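Local coordinates for protein TRAP dicarboxylate transporter-DctP subunit (Desulfovibrio salexigens, PDB 4N6D) that probably binds an organic acid or a related solute in the periplasm and delivers it to a TRAP-type transporter, at residues A[108-113]-A[172-177]; A[306-311]-A[324-329]; A[167-172]-A[177-182]. All blocks are in the same frame, centred on the assembly; numbering follows the deposited sequence.

Interaction 1 of 3, residues A[108-113]-A[172-177]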
# COMPACT_ATOMS: atom_id res chain seq x y z
N PHE A 108 2.34 -8.64 -3.40
CA PHE A 108 1.33 -7.82 -2.72
C PHE A 108 0.81 -6.65 -3.54
O PHE A 108 -0.06 -5.90 -3.06
CB PHE A 108 1.80 -7.34 -1.35
CG PHE A 108 1.47 -8.30 -0.26
CD1 PHE A 108 0.26 -8.21 0.39
CD2 PHE A 108 2.33 -9.33 0.06
CE1 PHE A 108 -0.08 -9.10 1.37
CE2 PHE A 108 1.97 -10.24 1.07
CZ PHE A 108 0.75 -10.12 1.69
N GLU A 109 1.30 -6.48 -4.76
CA GLU A 109 0.73 -5.51 -5.71
C GLU A 109 -0.49 -6.05 -6.47
O GLU A 109 -1.23 -5.30 -7.06
CB GLU A 109 1.79 -5.08 -6.72
CG GLU A 109 3.01 -4.47 -6.08
CD GLU A 109 4.25 -4.52 -6.96
OE1 GLU A 109 4.11 -4.71 -8.18
OE2 GLU A 109 5.36 -4.36 -6.41
N LEU A 110 -0.69 -7.36 -6.43
CA LEU A 110 -1.68 -8.02 -7.25
C LEU A 110 -3.05 -7.95 -6.59
O LEU A 110 -3.16 -7.76 -5.38
CB LEU A 110 -1.32 -9.51 -7.40
CG LEU A 110 0.00 -9.76 -8.11
CD1 LEU A 110 0.39 -11.24 -8.00
CD2 LEU A 110 -0.08 -9.30 -9.55
N PRO A 111 -4.10 -8.15 -7.38
CA PRO A 111 -5.46 -8.26 -6.81
C PRO A 111 -5.63 -9.60 -6.12
O PRO A 111 -5.89 -10.61 -6.78
CB PRO A 111 -6.36 -8.14 -8.04
CG PRO A 111 -5.49 -8.57 -9.20
CD PRO A 111 -4.09 -8.15 -8.85
N LEU A 112 -5.51 -9.61 -4.80
CA LEU A 112 -5.46 -10.84 -4.03
C LEU A 112 -6.55 -10.88 -2.97
O LEU A 112 -6.54 -11.77 -2.13
CB LEU A 112 -4.09 -11.04 -3.39
CG LEU A 112 -2.95 -11.25 -4.40
CD1 LEU A 112 -1.67 -11.56 -3.68
CD2 LEU A 112 -3.25 -12.38 -5.38
N GLY A 113 -7.48 -9.94 -3.04
CA GLY A 113 -8.64 -9.97 -2.17
C GLY A 113 -8.49 -9.35 -0.80
O GLY A 113 -9.39 -9.49 0.03
N SER A 172 -3.22 4.50 -13.20
CA SER A 172 -1.92 4.24 -13.75
C SER A 172 -1.53 2.81 -13.40
O SER A 172 -2.26 2.13 -12.67
CB SER A 172 -0.88 5.19 -13.16
OG SER A 172 -0.65 4.87 -11.80
N GLY A 173 -0.38 2.36 -13.90
CA GLY A 173 0.16 1.07 -13.48
C GLY A 173 -0.84 -0.08 -13.55
O GLY A 173 -1.54 -0.25 -14.54
N ILE A 174 -0.85 -0.92 -12.52
CA ILE A 174 -1.69 -2.12 -12.57
C ILE A 174 -3.17 -1.80 -12.61
O ILE A 174 -3.97 -2.56 -13.17
CB ILE A 174 -1.39 -3.08 -11.40
CG1 ILE A 174 -2.01 -4.44 -11.67
CG2 ILE A 174 -1.91 -2.54 -10.09
CD1 ILE A 174 -1.45 -5.49 -10.78
N LEU A 175 -3.57 -0.69 -11.99
CA LEU A 175 -4.98 -0.32 -11.98
C LEU A 175 -5.47 0.02 -13.39
O LEU A 175 -6.61 -0.25 -13.75
CB LEU A 175 -5.24 0.84 -11.03
CG LEU A 175 -4.98 0.53 -9.56
CD1 LEU A 175 -5.30 1.76 -8.74
CD2 LEU A 175 -5.77 -0.67 -9.08
N SER A 176 -4.61 0.64 -14.21
CA SER A 176 -4.97 0.88 -15.60
C SER A 176 -5.18 -0.45 -16.32
O SER A 176 -6.12 -0.61 -17.08
CB SER A 176 -3.91 1.70 -16.32
OG SER A 176 -3.92 3.03 -15.85
N LYS A 177 -4.29 -1.40 -16.07
CA LYS A 177 -4.38 -2.69 -16.73
C LYS A 177 -5.71 -3.34 -16.37
O LYS A 177 -6.40 -3.90 -17.24
CB LYS A 177 -3.19 -3.59 -16.37
CG LYS A 177 -1.88 -3.17 -17.01
CD LYS A 177 -0.72 -4.03 -16.51
CE LYS A 177 0.42 -4.03 -17.50
NZ LYS A 177 0.06 -4.74 -18.76

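Interaction 2 of 3, residues A[306-311]-A[324-329]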
# COMPACT_ATOMS: atom_id res chain seq x y z
N PRO A 306 -4.84 -13.03 -15.71
CA PRO A 306 -3.57 -12.84 -16.43
C PRO A 306 -2.52 -12.00 -15.67
O PRO A 306 -1.32 -12.21 -15.89
CB PRO A 306 -3.99 -12.15 -17.72
CG PRO A 306 -5.43 -12.61 -17.92
CD PRO A 306 -6.01 -12.72 -16.56
N LEU A 307 -2.94 -11.08 -14.80
CA LEU A 307 -1.96 -10.27 -14.08
C LEU A 307 -1.23 -11.16 -13.07
O LEU A 307 -0.04 -10.99 -12.85
CB LEU A 307 -2.64 -9.10 -13.35
CG LEU A 307 -3.31 -8.11 -14.30
CD1 LEU A 307 -4.07 -7.02 -13.53
CD2 LEU A 307 -2.28 -7.47 -15.22
N ILE A 308 -1.94 -12.12 -12.52
CA ILE A 308 -1.35 -13.06 -11.57
C ILE A 308 -0.42 -13.98 -12.33
O ILE A 308 0.71 -14.28 -11.90
CB ILE A 308 -2.44 -13.92 -10.88
CG1 ILE A 308 -3.53 -13.05 -10.27
CG2 ILE A 308 -1.79 -14.82 -9.86
CD1 ILE A 308 -3.06 -12.07 -9.33
N GLU A 309 -0.87 -14.43 -13.51
CA GLU A 309 -0.03 -15.33 -14.31
C GLU A 309 1.27 -14.65 -14.75
O GLU A 309 2.32 -15.29 -14.74
CB GLU A 309 -0.81 -15.87 -15.50
CG GLU A 309 -2.09 -16.62 -15.11
CD GLU A 309 -1.85 -17.86 -14.24
OE1 GLU A 309 -0.75 -18.41 -14.30
OE2 GLU A 309 -2.77 -18.26 -13.49
N ASP A 310 1.20 -13.37 -15.11
CA ASP A 310 2.39 -12.57 -15.44
C ASP A 310 3.32 -12.52 -14.26
O ASP A 310 4.53 -12.73 -14.38
CB ASP A 310 1.96 -11.15 -15.83
CG ASP A 310 3.13 -10.21 -16.05
OD1 ASP A 310 4.00 -10.50 -16.91
OD2 ASP A 310 3.16 -9.17 -15.37
N TRP A 311 2.77 -12.26 -13.08
CA TRP A 311 3.61 -12.17 -11.90
C TRP A 311 4.31 -13.50 -11.62
O TRP A 311 5.50 -13.54 -11.30
CB TRP A 311 2.81 -11.70 -10.66
CG TRP A 311 3.68 -11.69 -9.44
CD1 TRP A 311 4.49 -10.68 -9.01
CD2 TRP A 311 3.88 -12.77 -8.54
NE1 TRP A 311 5.17 -11.06 -7.90
CE2 TRP A 311 4.82 -12.35 -7.57
CE3 TRP A 311 3.35 -14.06 -8.43
CZ2 TRP A 311 5.24 -13.17 -6.53
CZ3 TRP A 311 3.76 -14.87 -7.40
CH2 TRP A 311 4.70 -14.42 -6.46
N ALA A 324 3.63 -21.24 -4.64
CA ALA A 324 3.77 -21.44 -3.20
C ALA A 324 3.55 -20.14 -2.45
O ALA A 324 2.92 -20.12 -1.38
CB ALA A 324 5.12 -22.06 -2.85
N VAL A 325 4.09 -19.05 -2.98
CA VAL A 325 3.94 -17.75 -2.36
C VAL A 325 2.46 -17.34 -2.36
O VAL A 325 1.94 -16.87 -1.34
CB VAL A 325 4.76 -16.68 -3.11
CG1 VAL A 325 4.43 -15.28 -2.60
CG2 VAL A 325 6.27 -16.95 -2.96
N LEU A 326 1.78 -17.51 -3.49
CA LEU A 326 0.36 -17.12 -3.57
C LEU A 326 -0.48 -17.92 -2.58
O LEU A 326 -1.39 -17.39 -1.96
CB LEU A 326 -0.20 -17.31 -4.97
CG LEU A 326 0.32 -16.30 -6.01
CD1 LEU A 326 0.18 -16.81 -7.43
CD2 LEU A 326 -0.38 -14.97 -5.84
N SER A 327 -0.20 -19.20 -2.43
CA SER A 327 -0.89 -20.01 -1.44
C SER A 327 -0.70 -19.41 -0.05
O SER A 327 -1.65 -19.21 0.71
CB SER A 327 -0.36 -21.42 -1.43
OG SER A 327 -0.69 -22.10 -2.62
N ASP A 328 0.55 -19.15 0.29
CA ASP A 328 0.86 -18.61 1.59
C ASP A 328 0.20 -17.26 1.85
O ASP A 328 -0.22 -16.97 2.96
CB ASP A 328 2.37 -18.49 1.77
CG ASP A 328 3.04 -19.83 1.95
OD1 ASP A 328 2.32 -20.83 2.17
OD2 ASP A 328 4.30 -19.86 1.90
N VAL A 329 0.08 -16.44 0.81
CA VAL A 329 -0.54 -15.13 0.94
C VAL A 329 -2.02 -15.30 1.30
O VAL A 329 -2.52 -14.60 2.18
CB VAL A 329 -0.40 -14.29 -0.35
CG1 VAL A 329 -1.27 -13.04 -0.30
CG2 VAL A 329 1.07 -13.88 -0.51

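Interaction 3 of 3, residues A[167-172]-A[177-182]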
# COMPACT_ATOMS: atom_id res chain seq x y z
N LEU A 167 -15.98 3.71 -19.60
CA LEU A 167 -15.93 4.77 -18.60
C LEU A 167 -14.51 5.28 -18.42
O LEU A 167 -13.61 4.50 -18.12
CB LEU A 167 -16.44 4.28 -17.25
CG LEU A 167 -16.66 5.38 -16.22
CD1 LEU A 167 -17.83 6.26 -16.60
CD2 LEU A 167 -16.91 4.76 -14.86
N GLU A 168 -14.32 6.59 -18.59
CA GLU A 168 -13.01 7.19 -18.42
C GLU A 168 -12.66 7.35 -16.94
O GLU A 168 -13.37 8.03 -16.20
CB GLU A 168 -12.97 8.55 -19.12
CG GLU A 168 -13.16 8.48 -20.63
CD GLU A 168 -14.63 8.47 -21.09
OE1 GLU A 168 -15.57 8.46 -20.26
OE2 GLU A 168 -14.83 8.45 -22.32
N VAL A 169 -11.58 6.70 -16.49
CA VAL A 169 -11.21 6.70 -15.07
C VAL A 169 -9.71 6.94 -14.91
O VAL A 169 -8.89 6.34 -15.60
CB VAL A 169 -11.54 5.35 -14.38
CG1 VAL A 169 -11.13 5.36 -12.92
CG2 VAL A 169 -13.04 5.02 -14.50
N ARG A 170 -9.34 7.86 -14.03
CA ARG A 170 -7.95 8.16 -13.78
C ARG A 170 -7.29 6.98 -13.10
O ARG A 170 -7.76 6.47 -12.07
CB ARG A 170 -7.87 9.39 -12.90
CG ARG A 170 -6.52 10.03 -12.86
CD ARG A 170 -5.75 9.62 -11.65
NE ARG A 170 -4.48 10.34 -11.58
CZ ARG A 170 -3.55 10.14 -10.65
NH1 ARG A 170 -3.77 9.25 -9.69
NH2 ARG A 170 -2.42 10.83 -10.68
N ALA A 171 -6.18 6.54 -13.68
CA ALA A 171 -5.46 5.40 -13.17
C ALA A 171 -4.08 5.31 -13.80
O ALA A 171 -3.80 5.94 -14.82
CB ALA A 171 -6.22 4.13 -13.48
N SER A 172 -3.22 4.50 -13.20
CA SER A 172 -1.92 4.24 -13.75
C SER A 172 -1.53 2.81 -13.40
O SER A 172 -2.26 2.13 -12.67
CB SER A 172 -0.88 5.19 -13.16
OG SER A 172 -0.65 4.87 -11.80
N LYS A 177 -4.29 -1.40 -16.07
CA LYS A 177 -4.38 -2.69 -16.73
C LYS A 177 -5.71 -3.34 -16.37
O LYS A 177 -6.40 -3.90 -17.24
CB LYS A 177 -3.19 -3.59 -16.37
CG LYS A 177 -1.88 -3.17 -17.01
CD LYS A 177 -0.72 -4.03 -16.51
CE LYS A 177 0.42 -4.03 -17.50
NZ LYS A 177 0.06 -4.74 -18.76
N ILE A 178 -6.06 -3.27 -15.09
CA ILE A 178 -7.33 -3.82 -14.62
C ILE A 178 -8.51 -3.14 -15.30
O ILE A 178 -9.42 -3.80 -15.81
CB ILE A 178 -7.41 -3.74 -13.10
CG1 ILE A 178 -6.38 -4.70 -12.50
CG2 ILE A 178 -8.81 -4.05 -12.63
CD1 ILE A 178 -6.18 -4.53 -11.02
N LEU A 179 -8.51 -1.81 -15.34
CA LEU A 179 -9.59 -1.12 -16.03
C LEU A 179 -9.71 -1.53 -17.50
O LEU A 179 -10.82 -1.71 -18.00
CB LEU A 179 -9.38 0.39 -15.95
CG LEU A 179 -9.64 1.00 -14.58
CD1 LEU A 179 -9.15 2.45 -14.56
CD2 LEU A 179 -11.11 0.93 -14.23
N GLU A 180 -8.58 -1.66 -18.19
CA GLU A 180 -8.63 -2.05 -19.59
C GLU A 180 -9.29 -3.42 -19.69
O GLU A 180 -10.15 -3.65 -20.55
CB GLU A 180 -7.23 -2.08 -20.23
CG GLU A 180 -7.25 -2.25 -21.74
CD GLU A 180 -7.91 -1.08 -22.46
OE1 GLU A 180 -7.65 0.09 -22.08
OE2 GLU A 180 -8.70 -1.32 -23.40
N SER A 181 -8.92 -4.33 -18.79
CA SER A 181 -9.47 -5.69 -18.83
C SER A 181 -10.97 -5.73 -18.56
O SER A 181 -11.66 -6.67 -18.96
CB SER A 181 -8.73 -6.63 -17.87
OG SER A 181 -9.20 -6.52 -16.53
N LEU A 182 -11.48 -4.70 -17.89
CA LEU A 182 -12.91 -4.61 -17.58
C LEU A 182 -13.67 -3.78 -18.61
O LEU A 182 -14.86 -3.51 -18.45
CB LEU A 182 -13.12 -4.02 -16.20
CG LEU A 182 -12.48 -4.82 -15.05
CD1 LEU A 182 -12.78 -4.16 -13.74
CD2 LEU A 182 -12.97 -6.26 -15.05

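Interaction 1 of 3, residues A[108-113]-A[172-177]
The carbonyl oxygen of Glu109 is met by two methyl groups of one side chain: Ile174 CD1 lies 3.7 Å from Glu109 O, and Ile174 CG2 4.2 Å from the same Glu109 O. No hydrogen bond crosses here, so this is a polar atom packed against hydrocarbon, in a protein with the two-lobed alpha/beta fold of periplasmic solute-binding proteins. The loop 108-113 follows a strand of the five-stranded sheet. Ile174 rides on the first turn of helix 173-181, which belongs to the beta-alpha-beta unit formed with strands 168-170 and 185-187. The contact thus probably spans the two lobes.

Ile174 does the reaching. Its CG1 stands opposite the backbone nitrogen (chi1 -166°) and the chain continues extended (chi2 164°), which carries CD1 straight out from the helix to the loop. There the methyl also touches Leu110 CD2 and Pro111 CD. Leu110 starts out facing the other way and only its tip comes back; it also packs on Ile308 and Trp311 of helix 294-317. Leu307 of that helix touches Ile174 as well.

The buried area is small, 107 Å² in total, and the backbones remain well apart, with Leu110 CA and Ile174 CA separated by 7.9 Å. Within the segment 172-177, Ser176 N bonds to Ser172 O at 3.2 Å. Ile174 CD1 is 4.2 Å from Leu110 CD2, Ile174 CD1 is 4.2 Å from Pro111 CD, and Leu110 CD2 is 4.2 Å from Pro111 CD: a nearly equilateral triangle of carbons.

Interaction 2 of 3, residues A[306-311]-A[324-329]
The indole of Trp311 is the one flat group in this helix-helix contact, and it meets its partners through the outer end of its six-membered ring. Trp311 CH2 lies 4.0 Å from Val325 CG1, and Val325 CB is just as near to that carbon. Next along the ring, Trp311 CZ3 is 4.0 Å from Leu326 CG. Both residues come up to the ring obliquely. Val325 runs roughly perpendicular to the tryptophan side chain, whereas Leu326 passes alongside it in the reverse direction. The indole's polar atom, NE1, is hydrogen-bonded to Ser106 OG, which restrains the rotation of the ring and satisfies the nitrogen of a buried residue.

The ring extends this far because CG lies opposite the backbone nitrogen (chi1 176°). One turn earlier on the same helix, Ile308 presents its branch methyl, and Ile308 CG2 touches Leu326 CD1 at 3.7 Å. The same leucine methyl is 4.1 Å from Trp311 CZ3, so Leu326 CD1 packs on both residues, and its two contacts diverge by about 102°.

Side chains alone bridge the gap. The axes of the two short segments come no closer than 12.2 Å, at 126° between their directions, and 171 Å² is buried without a single hydrogen bond across. The segments belong to the consecutive helices 294-317 and 322-337, joined by a short link. Val325 also leans on Leu127 and Tyr131 of helix 117-131, Asp328 forms a salt bridge with Lys130 of that helix, and Leu307 on the other flank meets helix 173-181.

Interaction 3 of 3, residues A[167-172]-A[177-182]
Leu179 can be followed outward from helix 173-181 to strand 168-170, which it approaches tip first. Its CB is still remote, 5.5 Å from Ala171 CB. One bond further, Leu179 CG has closed to 4.8 Å from that same Ala171 CB. The branch CD1 makes the real contact: Leu179 CD1 is 3.5 Å from Ala171 CB and 3.8 Å from Val169 CB, with Val169 CG1 hardly farther away. The other branch, CD2, comes only within 4.4 Å of Val169 CB. This reach follows from the torsions, with CG opposite the carbonyl carbon (chi1 -72°) and CD1 extended beyond it (chi2 170°).

The arrangement is a beta-alpha-beta crossover. Val169 and Ala171 point to the helix, while Glu168 before them and Arg170 between them point away; the parallel strand 185-187 pairs with 168-170, and its Pro186 touches Leu179, as does Phe207. At the helix end, Ser181 OG donates to Ile178 O at 2.8 Å.

Every atom that meets across the contact is a buried aliphatic carbon. The contact itself therefore rests on shape and exclusion of water, while the strand's hydrogen bonds run to other partners, among them the backbones of Thr185 and Val187.

How the interactions relate
Interactions 1 and 3 share helix 173-181, whose successive turns serve the loop 108-113 and strand 168-170; their centres are about 11 Å apart and their segments alternate along the chain. Interaction 2 comes later in sequence, its centre about 12 Å from interaction 1 and about 21 Å from interaction 3. Helix 294-317 touches both other contacts, for example where Leu307 CD1 meets Ile178 CG1 at 3.4 Å, and Leu112 CD1 of the loop reaches Val329 CG1 of helix 322-337 at 3.7 Å. The result is a continuous series of contacts from the last two long helices through the loop to the beta-alpha-beta unit, consistent with lobes that meet through modest apolar contacts in this open form.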